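Local coordinates for protein C-1-tetrahydrofolate synthase, cytoplasmic, putative (Trypanosoma brucei, PDB 4CJX) that probably acts as a bifunctional, NADP-dependent methylenetetrahydrofolate dehydrogenase and methenyltetrahydrofolate cyclohydrolase in one-carbon metabolism, at residues A170-E173 / L174-C177. Sequence-based numbering, arbitrary orientation. Where two conformers were deposited one is given.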
loop_
_atom_site.group_PDB
_atom_site.type_symbol
_atom_site.label_atom_id
_atom_site.label_comp_id
_atom_site.label_asym_id
_atom_site.label_seq_id
_atom_site.Cartn_x
_atom_site.Cartn_y
_atom_site.Cartn_z
ATOM N N ALA B 170 -4.812 -13.976 -8.317
ATOM C CA ALA B 170 -5.855 -14.625 -9.079
ATOM C C ALA B 170 -6.634 -13.600 -9.917
ATOM O O ALA B 170 -6.952 -13.887 -11.051
ATOM C CB ALA B 170 -6.803 -15.361 -8.151
ATOM N N VAL B 171 -6.908 -12.420 -9.359
ATOM C CA VAL B 171 -7.593 -11.362 -10.089
ATOM C C VAL B 171 -6.781 -10.962 -11.298
ATOM O O VAL B 171 -7.321 -10.838 -12.416
ATOM C CB VAL B 171 -7.844 -10.113 -9.221
ATOM C CG1 VAL B 171 -8.258 -8.942 -10.078
ATOM C CG2 VAL B 171 -8.910 -10.396 -8.173
ATOM N N MET B 172 -5.481 -10.752 -11.080
ATOM C CA MET B 172 -4.618 -10.313 -12.163
ATOM C C MET B 172 -4.533 -11.408 -13.223
ATOM O O MET B 172 -4.540 -11.127 -14.424
ATOM C CB MET B 172 -3.209 -9.915 -11.649
ATOM C CG MET B 172 -3.169 -8.715 -10.711
ATOM S SD MET B 172 -4.140 -7.296 -11.244
ATOM C CE MET B 172 -3.124 -6.579 -12.534
ATOM N N GLU B 173 -4.511 -12.664 -12.785
ATOM C CA GLU B 173 -4.499 -13.789 -13.722
ATOM C C GLU B 173 -5.799 -13.869 -14.550
ATOM O O GLU B 173 -5.763 -14.188 -15.743
ATOM C CB GLU B 173 -4.248 -15.101 -12.967
ATOM C CG GLU B 173 -4.349 -16.378 -13.796
ATOM C CD GLU B 173 -3.242 -16.547 -14.841
ATOM O OE1 GLU B 173 -2.199 -15.859 -14.788
ATOM O OE2 GLU B 173 -3.442 -17.394 -15.735
ATOM N N LEU B 174 -6.938 -13.601 -13.919
ATOM C CA LEU B 174 -8.188 -13.597 -14.653
ATOM C C LEU B 174 -8.287 -12.422 -15.639
ATOM O O LEU B 174 -8.802 -12.605 -16.730
ATOM C CB LEU B 174 -9.378 -13.653 -13.698
ATOM C CG LEU B 174 -9.465 -15.035 -13.032
ATOM C CD1 LEU B 174 -10.521 -15.034 -11.967
ATOM C CD2 LEU B 174 -9.765 -16.141 -14.020
ATOM N N LEU B 175 -7.757 -11.246 -15.273
ATOM C CA LEU B 175 -7.626 -10.124 -16.238
ATOM C C LEU B 175 -6.721 -10.463 -17.433
ATOM O O LEU B 175 -7.009 -10.123 -18.586
ATOM C CB LEU B 175 -7.159 -8.842 -15.550
ATOM C CG LEU B 175 -8.205 -8.236 -14.606
ATOM C CD1 LEU B 175 -7.631 -7.079 -13.797
ATOM C CD2 LEU B 175 -9.445 -7.762 -15.352
ATOM N N ARG B 176 -5.633 -11.157 -17.152
ATOM C CA ARG B 176 -4.714 -11.630 -18.190
ATOM C C ARG B 176 -5.439 -12.581 -19.168
ATOM O O ARG B 176 -5.278 -12.489 -20.397
ATOM C CB ARG B 176 -3.567 -12.348 -17.488
ATOM C CG ARG B 176 -2.395 -12.729 -18.343
ATOM C CD ARG B 176 -1.518 -13.696 -17.559
ATOM N NE ARG B 176 -0.295 -14.034 -18.263
ATOM C CZ ARG B 176 0.631 -14.871 -17.796
ATOM N NH1 ARG B 176 0.473 -15.473 -16.612
ATOM N NH2 ARG B 176 1.725 -15.111 -18.511
ATOM N N CYS B 177 -6.223 -13.498 -18.597
ATOM C CA CYS B 177 -6.998 -14.454 -19.381
ATOM C C CYS B 177 -8.023 -13.743 -20.265
ATOM O O CYS B 177 -8.218 -14.124 -21.425
ATOM C CB CYS B 177 -7.726 -15.454 -18.471
ATOM S SG CYS B 177 -6.659 -16.634 -17.616
#
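E173 and R176, three residues apart on helix 166-178, join in a salt bridge at a partly exposed edge of the helix, with I37 and V299 beside the glutamate. Followed outward, E173 begins with CB merely adjoining the following peptide, its 3.2 Å to L174 N set by the chain. CG stands anti to the backbone N (chi1 174°), and a bend at chi2 (68°) then swings the carboxylate toward the next turn. There OE1 accepts a bond from R176 NH1 at 3.3 Å through its syn lone pair, near the guanidinium plane although the two flat groups stand almost perpendicular (85°). R176 suits its place because its long, extended chain carries the charge out to the carboxylate, while R176 CD lies 3.6 Å from E173 OE1.

Another side of the same helix is apolar. L175 CD1 touches both V171 CG1 (4.2 Å) and M172 SD (4.3 Å), and these three side chains meet helix 197-206 of the NAD(P)-binding domain. The small A170 lies on V299 and T300 and the bulkier, branched L174 on V296, all of helix 296-316. Four i to i+4 backbone bonds, such as L175 N to V171 O at 2.9 Å, hold the two turns in regular alpha-helical form. The chemistry is that of an amphipathic helix: hydrophobic groups fasten it to its neighbours, while a salt bridge made through one rather long N-H...O bond, probably weakened by solvent, modestly links successive turns.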